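Long-range contact in methylmalonyl-CoA carboxyltransferase 12S subunit (Propionibacterium freudenreichii, PDB 1ON3), which transfers the carboxyl group of methylmalonyl-CoA to the biotin of the 1.3S subunit, as the hexameric core of transcarboxylase: residues 194-208 with 215-227. Residues are numbered along the deposited sequence; the frame is centred on the assembly and turned at random.
With DXX (methylmalonic acid), chain U.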
ATOM      1  N   MET E 194     -25.511  14.418  28.865  1.00  9.43           N
ATOM      2  CA  MET E 194     -26.768  15.153  28.899  1.00 12.87           C
ATOM      3  C   MET E 194     -27.011  15.773  30.273  1.00 13.43           C
ATOM      4  O   MET E 194     -26.937  15.074  31.283  1.00 14.20           O
ATOM      5  CB  MET E 194     -27.890  14.173  28.554  1.00 16.09           C
ATOM      6  CG  MET E 194     -29.140  14.779  28.027  1.00 19.44           C
ATOM      7  SD  MET E 194     -30.264  13.522  27.371  1.00 16.18           S
ATOM      8  CE  MET E 194     -31.771  14.514  27.438  1.00 16.84           C
ATOM      9  N   THR E 195     -27.311  17.075  30.324  1.00 13.75           N
ATOM     10  CA  THR E 195     -27.565  17.726  31.610  1.00 10.73           C
ATOM     11  C   THR E 195     -29.018  17.512  32.023  1.00 14.04           C
ATOM     12  O   THR E 195     -29.851  17.100  31.206  1.00 13.94           O
ATOM     13  CB  THR E 195     -27.333  19.241  31.555  1.00 13.84           C
ATOM     14  OG1 THR E 195     -28.392  19.848  30.804  1.00 11.51           O
ATOM     15  CG2 THR E 195     -25.989  19.559  30.913  1.00 11.52           C
ATOM     16  N   LYS E 196     -29.329  17.802  33.285  1.00 12.95           N
ATOM     17  CA  LYS E 196     -30.696  17.618  33.766  1.00 16.92           C
ATOM     18  C   LYS E 196     -31.649  18.714  33.282  1.00 16.69           C
ATOM     19  O   LYS E 196     -32.848  18.677  33.553  1.00 20.89           O
ATOM     20  CB  LYS E 196     -30.709  17.491  35.297  1.00 16.74           C
ATOM     21  CG  LYS E 196     -30.172  16.135  35.725  1.00 23.72           C
ATOM     22  CD  LYS E 196     -30.271  15.875  37.212  1.00 29.26           C
ATOM     23  CE  LYS E 196     -29.876  14.421  37.497  1.00 34.18           C
ATOM     24  NZ  LYS E 196     -29.948  14.068  38.938  1.00 38.31           N
ATOM     25  N   LYS E 197     -31.120  19.674  32.532  1.00 16.72           N
ATOM     26  CA  LYS E 197     -31.959  20.734  31.991  1.00 18.34           C
ATOM     27  C   LYS E 197     -32.274  20.417  30.529  1.00 19.70           C
ATOM     28  O   LYS E 197     -33.110  21.063  29.908  1.00 20.37           O
ATOM     29  CB  LYS E 197     -31.241  22.083  32.083  1.00 20.17           C
ATOM     30  CG  LYS E 197     -31.087  22.616  33.500  1.00 21.99           C
ATOM     31  CD  LYS E 197     -32.448  22.884  34.140  1.00 28.34           C
ATOM     32  CE  LYS E 197     -32.290  23.607  35.473  1.00 32.26           C
ATOM     33  NZ  LYS E 197     -31.383  22.857  36.396  1.00 35.95           N
ATOM     34  N   ALA E 198     -31.608  19.404  29.992  1.00 17.41           N
ATOM     35  CA  ALA E 198     -31.796  19.027  28.593  1.00 20.41           C
ATOM     36  C   ALA E 198     -32.913  18.031  28.332  1.00 18.79           C
ATOM     37  O   ALA E 198     -33.378  17.344  29.235  1.00 20.12           O
ATOM     38  CB  ALA E 198     -30.479  18.474  28.020  1.00 17.67           C
ATOM     39  N   HIS E 199     -33.353  17.989  27.077  1.00 20.95           N
ATOM     40  CA  HIS E 199     -34.373  17.049  26.634  1.00 20.79           C
ATOM     41  C   HIS E 199     -34.038  16.656  25.202  1.00 23.68           C
ATOM     42  O   HIS E 199     -33.546  17.468  24.414  1.00 25.48           O
ATOM     43  CB  HIS E 199     -35.780  17.654  26.732  1.00 24.26           C
ATOM     44  CG  HIS E 199     -36.193  17.970  28.136  1.00 24.56           C
ATOM     45  ND1 HIS E 199     -35.915  19.179  28.738  1.00 24.68           N
ATOM     46  CD2 HIS E 199     -36.773  17.200  29.089  1.00 23.61           C
ATOM     47  CE1 HIS E 199     -36.301  19.139  30.003  1.00 25.36           C
ATOM     48  NE2 HIS E 199     -36.824  17.949  30.242  1.00 27.47           N
ATOM     49  N   MET E 200     -34.288  15.399  24.875  1.00 20.34           N
ATOM     50  CA  MET E 200     -33.983  14.882  23.552  1.00 19.16           C
ATOM     51  C   MET E 200     -35.050  13.860  23.165  1.00 18.04           C
ATOM     52  O   MET E 200     -35.473  13.059  23.991  1.00 18.99           O
ATOM     53  CB  MET E 200     -32.596  14.222  23.597  1.00 18.85           C
ATOM     54  CG  MET E 200     -32.127  13.569  22.320  1.00 17.38           C
ATOM     55  SD  MET E 200     -30.326  13.273  22.386  1.00 22.10           S
ATOM     56  CE  MET E 200     -30.227  11.831  23.478  1.00 15.70           C
ATOM     57  N   PHE E 201     -35.498  13.901  21.915  1.00 16.78           N
ATOM     58  CA  PHE E 201     -36.502  12.953  21.440  1.00 19.99           C
ATOM     59  C   PHE E 201     -36.714  13.091  19.939  1.00 17.25           C
ATOM     60  O   PHE E 201     -36.435  14.143  19.353  1.00 17.78           O
ATOM     61  CB  PHE E 201     -37.829  13.138  22.194  1.00 19.68           C
ATOM     62  CG  PHE E 201     -38.239  14.573  22.377  1.00 21.53           C
ATOM     63  CD1 PHE E 201     -38.550  15.374  21.279  1.00 24.39           C
ATOM     64  CD2 PHE E 201     -38.311  15.125  23.654  1.00 20.45           C
ATOM     65  CE1 PHE E 201     -38.928  16.709  21.452  1.00 26.89           C
ATOM     66  CE2 PHE E 201     -38.687  16.455  23.842  1.00 22.80           C
ATOM     67  CZ  PHE E 201     -38.996  17.251  22.740  1.00 21.16           C
ATOM     68  N   ILE E 202     -37.164  12.014  19.312  1.00 18.19           N
ATOM     69  CA  ILE E 202     -37.405  12.046  17.874  1.00 16.55           C
ATOM     70  C   ILE E 202     -38.772  12.685  17.657  1.00 19.59           C
ATOM     71  O   ILE E 202     -38.933  13.534  16.786  1.00 16.89           O
ATOM     72  CB  ILE E 202     -37.378  10.627  17.261  1.00 14.46           C
ATOM     73  CG1 ILE E 202     -35.933  10.101  17.244  1.00  9.43           C
ATOM     74  CG2 ILE E 202     -37.941  10.655  15.845  1.00 14.36           C
ATOM     75  CD1 ILE E 202     -34.914  11.121  16.693  1.00 13.43           C
ATOM     76  N   THR E 203     -39.748  12.272  18.462  1.00 18.01           N
ATOM     77  CA  THR E 203     -41.095  12.827  18.373  1.00 22.88           C
ATOM     78  C   THR E 203     -41.476  13.459  19.716  1.00 24.66           C
ATOM     79  O   THR E 203     -41.311  12.845  20.776  1.00 22.13           O
ATOM     80  CB  THR E 203     -42.117  11.741  18.003  1.00 24.18           C
ATOM     81  OG1 THR E 203     -41.668  11.055  16.829  1.00 26.43           O
ATOM     82  CG2 THR E 203     -43.484  12.365  17.715  1.00 27.44           C
ATOM     83  N   GLY E 204     -41.989  14.685  19.663  1.00 21.33           N
ATOM     84  CA  GLY E 204     -42.367  15.386  20.876  1.00 24.16           C
ATOM     85  C   GLY E 204     -43.579  14.810  21.581  1.00 25.72           C
ATOM     86  O   GLY E 204     -44.338  14.049  20.984  1.00 22.72           O
ATOM     87  N   PRO E 205     -43.782  15.155  22.865  1.00 26.71           N
ATOM     88  CA  PRO E 205     -44.915  14.672  23.660  1.00 26.99           C
ATOM     89  C   PRO E 205     -46.253  15.085  23.052  1.00 33.54           C
ATOM     90  O   PRO E 205     -47.187  14.287  22.995  1.00 33.27           O
ATOM     91  CB  PRO E 205     -44.688  15.321  25.024  1.00 26.28           C
ATOM     92  CG  PRO E 205     -43.203  15.503  25.081  1.00 28.75           C
ATOM     93  CD  PRO E 205     -42.886  15.987  23.686  1.00 26.53           C
ATOM     94  N   GLN E 206     -46.344  16.334  22.604  1.00 34.82           N
ATOM     95  CA  GLN E 206     -47.582  16.819  22.010  1.00 38.98           C
ATOM     96  C   GLN E 206     -47.949  15.936  20.825  1.00 35.61           C
ATOM     97  O   GLN E 206     -49.050  15.398  20.763  1.00 36.04           O
ATOM     98  CB  GLN E 206     -47.436  18.276  21.544  1.00 41.23           C
ATOM     99  CG  GLN E 206     -47.244  19.310  22.657  1.00 48.24           C
ATOM    100  CD  GLN E 206     -45.958  19.108  23.445  1.00 51.50           C
ATOM    101  OE1 GLN E 206     -44.886  18.909  22.867  1.00 52.77           O
ATOM    102  NE2 GLN E 206     -46.058  19.170  24.769  1.00 50.93           N
ATOM    103  N   VAL E 207     -47.015  15.779  19.893  1.00 34.66           N
ATOM    104  CA  VAL E 207     -47.263  14.960  18.718  1.00 30.03           C
ATOM    105  C   VAL E 207     -47.630  13.532  19.108  1.00 30.78           C
ATOM    106  O   VAL E 207     -48.539  12.943  18.522  1.00 27.73           O
ATOM    107  CB  VAL E 207     -46.041  14.954  17.773  1.00 30.89           C
ATOM    108  CG1 VAL E 207     -46.299  14.040  16.588  1.00 26.46           C
ATOM    109  CG2 VAL E 207     -45.750  16.367  17.295  1.00 28.76           C
ATOM    110  N   ILE E 208     -46.934  12.976  20.097  1.00 29.16           N
ATOM    111  CA  ILE E 208     -47.225  11.613  20.544  1.00 30.35           C
ATOM    112  C   ILE E 208     -48.661  11.507  21.044  1.00 32.96           C
ATOM    113  O   ILE E 208     -49.353  10.523  20.782  1.00 35.27           O
ATOM    114  CB  ILE E 208     -46.262  11.171  21.679  1.00 26.57           C
ATOM    115  CG1 ILE E 208     -44.863  10.927  21.098  1.00 27.09           C
ATOM    116  CG2 ILE E 208     -46.791   9.916  22.353  1.00 20.12           C
ATOM    117  CD1 ILE E 208     -43.815  10.521  22.127  1.00 22.96           C
ATOM    118  N   ASP E 215     -50.011  10.026  27.203  1.00 34.74           N
ATOM    119  CA  ASP E 215     -49.718  11.214  27.992  1.00 38.50           C
ATOM    120  C   ASP E 215     -48.362  11.049  28.654  1.00 35.62           C
ATOM    121  O   ASP E 215     -48.106  10.060  29.338  1.00 34.27           O
ATOM    122  CB  ASP E 215     -50.781  11.446  29.074  1.00 42.55           C
ATOM    123  CG  ASP E 215     -52.093  11.944  28.506  1.00 45.21           C
ATOM    124  OD1 ASP E 215     -52.910  11.108  28.067  1.00 50.84           O
ATOM    125  OD2 ASP E 215     -52.300  13.177  28.490  1.00 50.92           O
ATOM    126  N   VAL E 216     -47.496  12.029  28.445  1.00 35.48           N
ATOM    127  CA  VAL E 216     -46.167  11.987  29.017  1.00 33.59           C
ATOM    128  C   VAL E 216     -45.589  13.393  28.946  1.00 30.08           C
ATOM    129  O   VAL E 216     -45.948  14.177  28.068  1.00 34.24           O
ATOM    130  CB  VAL E 216     -45.274  10.984  28.231  1.00 35.80           C
ATOM    131  CG1 VAL E 216     -45.047  11.484  26.805  1.00 34.81           C
ATOM    132  CG2 VAL E 216     -43.958  10.766  28.952  1.00 34.82           C
ATOM    133  N   THR E 217     -44.716  13.720  29.886  1.00 28.80           N
ATOM    134  CA  THR E 217     -44.084  15.031  29.909  1.00 24.23           C
ATOM    135  C   THR E 217     -42.763  14.938  29.150  1.00 23.70           C
ATOM    136  O   THR E 217     -42.272  13.839  28.885  1.00 24.71           O
ATOM    137  CB  THR E 217     -43.803  15.484  31.355  1.00 29.82           C
ATOM    138  OG1 THR E 217     -42.968  14.516  32.004  1.00 27.79           O
ATOM    139  CG2 THR E 217     -45.110  15.628  32.135  1.00 26.75           C
ATOM    140  N   ALA E 218     -42.192  16.078  28.785  1.00 20.18           N
ATOM    141  CA  ALA E 218     -40.922  16.062  28.074  1.00 23.64           C
ATOM    142  C   ALA E 218     -39.891  15.383  28.975  1.00 23.48           C
ATOM    143  O   ALA E 218     -39.032  14.629  28.512  1.00 21.00           O
ATOM    144  CB  ALA E 218     -40.485  17.479  27.747  1.00 20.18           C
ATOM    145  N   ASP E 219     -40.000  15.642  30.273  1.00 24.36           N
ATOM    146  CA  ASP E 219     -39.074  15.077  31.237  1.00 25.43           C
ATOM    147  C   ASP E 219     -39.188  13.560  31.331  1.00 22.87           C
ATOM    148  O   ASP E 219     -38.181  12.858  31.370  1.00 18.30           O
ATOM    149  CB  ASP E 219     -39.306  15.708  32.609  1.00 34.31           C
ATOM    150  CG  ASP E 219     -38.007  16.105  33.287  1.00 40.60           C
ATOM    151  OD1 ASP E 219     -37.274  16.946  32.722  1.00 42.39           O
ATOM    152  OD2 ASP E 219     -37.721  15.575  34.381  1.00 47.78           O
ATOM    153  N   GLU E 220     -40.414  13.052  31.365  1.00 23.75           N
ATOM    154  CA  GLU E 220     -40.617  11.614  31.441  1.00 22.28           C
ATOM    155  C   GLU E 220     -40.206  10.983  30.120  1.00 22.44           C
ATOM    156  O   GLU E 220     -39.612   9.907  30.083  1.00 19.31           O
ATOM    157  CB  GLU E 220     -42.086  11.281  31.677  1.00 26.54           C
ATOM    158  CG  GLU E 220     -42.689  11.791  32.961  1.00 35.04           C
ATOM    159  CD  GLU E 220     -44.160  11.428  33.057  1.00 37.97           C
ATOM    160  OE1 GLU E 220     -44.922  11.809  32.143  1.00 35.33           O
ATOM    161  OE2 GLU E 220     -44.553  10.759  34.038  1.00 43.60           O
ATOM    162  N   LEU E 221     -40.529  11.672  29.033  1.00 19.00           N
ATOM    163  CA  LEU E 221     -40.236  11.173  27.695  1.00 18.43           C
ATOM    164  C   LEU E 221     -38.766  11.184  27.287  1.00 19.37           C
ATOM    165  O   LEU E 221     -38.225  10.158  26.861  1.00 17.43           O
ATOM    166  CB  LEU E 221     -41.037  11.970  26.665  1.00 19.42           C
ATOM    167  CG  LEU E 221     -40.827  11.566  25.203  1.00 21.63           C
ATOM    168  CD1 LEU E 221     -41.410  10.191  24.954  1.00 20.45           C
ATOM    169  CD2 LEU E 221     -41.480  12.589  24.300  1.00 22.07           C
ATOM    170  N   GLY E 222     -38.123  12.338  27.403  1.00 17.57           N
ATOM    171  CA  GLY E 222     -36.741  12.431  26.974  1.00 15.85           C
ATOM    172  C   GLY E 222     -35.774  13.173  27.864  1.00 15.53           C
ATOM    173  O   GLY E 222     -34.831  13.801  27.365  1.00 16.72           O
ATOM    174  N   GLY E 223     -36.006  13.120  29.172  1.00 16.17           N
ATOM    175  CA  GLY E 223     -35.096  13.764  30.103  1.00 16.08           C
ATOM    176  C   GLY E 223     -33.840  12.907  30.228  1.00 15.87           C
ATOM    177  O   GLY E 223     -33.849  11.744  29.830  1.00 16.65           O
ATOM    178  N   ALA E 224     -32.765  13.463  30.783  1.00 16.57           N
ATOM    179  CA  ALA E 224     -31.509  12.720  30.918  1.00 16.19           C
ATOM    180  C   ALA E 224     -31.666  11.360  31.604  1.00 17.68           C
ATOM    181  O   ALA E 224     -31.091  10.356  31.166  1.00 13.78           O
ATOM    182  CB  ALA E 224     -30.489  13.564  31.672  1.00 16.04           C
ATOM    183  N   GLU E 225     -32.443  11.313  32.680  1.00 12.99           N
ATOM    184  CA  GLU E 225     -32.617  10.051  33.383  1.00 15.97           C
ATOM    185  C   GLU E 225     -33.370   9.009  32.562  1.00 14.93           C
ATOM    186  O   GLU E 225     -33.062   7.819  32.628  1.00 11.05           O
ATOM    187  CB  GLU E 225     -33.290  10.298  34.738  1.00 21.31           C
ATOM    188  CG  GLU E 225     -32.289  10.842  35.752  1.00 28.10           C
ATOM    189  CD  GLU E 225     -32.917  11.254  37.060  1.00 33.85           C
ATOM    190  OE1 GLU E 225     -33.679  10.452  37.636  1.00 38.20           O
ATOM    191  OE2 GLU E 225     -32.641  12.381  37.514  1.00 36.55           O
ATOM    192  N   ALA E 226     -34.353   9.444  31.784  1.00 16.09           N
ATOM    193  CA  ALA E 226     -35.087   8.507  30.949  1.00 15.28           C
ATOM    194  C   ALA E 226     -34.122   7.935  29.899  1.00 15.27           C
ATOM    195  O   ALA E 226     -34.064   6.725  29.700  1.00 16.94           O
ATOM    196  CB  ALA E 226     -36.272   9.208  30.267  1.00 14.14           C
ATOM    197  N   HIS E 227     -33.344   8.791  29.238  1.00 13.98           N
ATOM    198  CA  HIS E 227     -32.417   8.282  28.225  1.00 12.93           C
ATOM    199  C   HIS E 227     -31.357   7.350  28.811  1.00 14.63           C
ATOM    200  O   HIS E 227     -30.948   6.374  28.174  1.00 17.95           O
ATOM    201  CB  HIS E 227     -31.729   9.431  27.474  1.00 13.34           C
ATOM    202  CG  HIS E 227     -32.617  10.107  26.473  1.00 12.71           C
ATOM    203  ND1 HIS E 227     -33.133   9.450  25.377  1.00 14.79           N
ATOM    204  CD2 HIS E 227     -33.138  11.355  26.443  1.00 15.90           C
ATOM    205  CE1 HIS E 227     -33.935  10.263  24.717  1.00 15.91           C
ATOM    206  NE2 HIS E 227     -33.957  11.425  25.342  1.00 14.97           N
TER
HETATM  207  C1  DXX U5005     -42.140  16.114  14.428  1.00 43.57           C
HETATM  208  O1  DXX U5005     -42.428  17.211  13.755  1.00 46.08           O
HETATM  209  CA  DXX U5005     -41.210  16.172  15.214  1.00 44.69           C
HETATM  210  CB  DXX U5005     -40.110  15.677  14.510  1.00 46.44           C
HETATM  211  C   DXX U5005     -41.111  16.611  16.578  1.00 43.66           C
HETATM  212  O   DXX U5005     -42.109  16.266  17.246  1.00 29.97           O
HETATM  213  O2  DXX U5005     -40.148  17.247  17.045  1.00 43.34           O
HETATM  214  O   HOH W   1     -32.890  16.167  31.567  1.00 21.09           O
HETATM  215  O   HOH W   2     -34.729  16.132  33.453  1.00 35.06           O
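Val216 meets Pro205 first: its carbonyl O lies 3.5 Å from Pro205 CB, and its CG1 methyl packs on the same ring. Thr217 then starts helix 218-222 with a capping box, OG1 accepting from Glu220 N while Glu220 OE1 takes Thr217 N. From the first turn, Ala218 O sits at the edge of the His199 imidazole, close to CD2. Asp219 OD1 accepts a hydrogen bond from His199 NE2 on its anti lone pair (2.7 Å), with ring and carboxylate planes 56° apart; a water is also hydrogen-bonded to this oxygen. Leu221, its CG swung anti to the backbone N (chi1 180°), sends CD2 tightly against Pro205 CG (3.5 Å) and close to Thr203 O, a buried oxygen with no polar partner in the model, while CD1 meets Ile208 CD1 tip to tip. Gly222 O receives Met200 N at 3.0 Å. Gly223 stands at the N-cap position of helix 224-231, and Ala224 N donates to a water that also bonds Ala198 O. Farther out, Glu225 OE2 forms a long salt bridge with Lys196 NZ, which also pairs with Glu239.

His227 closes the walk. NE2 donates to Met200 O at 2.6 Å; that oxygen lies in the ring plane, while NE2 stands above the carbonyl plane. Met200 CE, brought there by the bend at chi3 (76°), makes a CH-pi contact over one face, 4.0 Å from the ring centroid. A leucine in place of His227 would probably leave Met200 O without this donor and that methyl without its aromatic face.

Polar grips on His199 and Met200 thus tie strand 199-201 to both helices, while Pro205, on which Leu221 packs, directly follows Gly204, the N-cap residue whose N donates to methylmalonic acid. With His227 ND1 hydrogen-bonded to Asn233 OD1, both ring nitrogens face carbonyl oxygens, consistent with a doubly protonated imidazolium if the Asn233 amide is oriented as modelled.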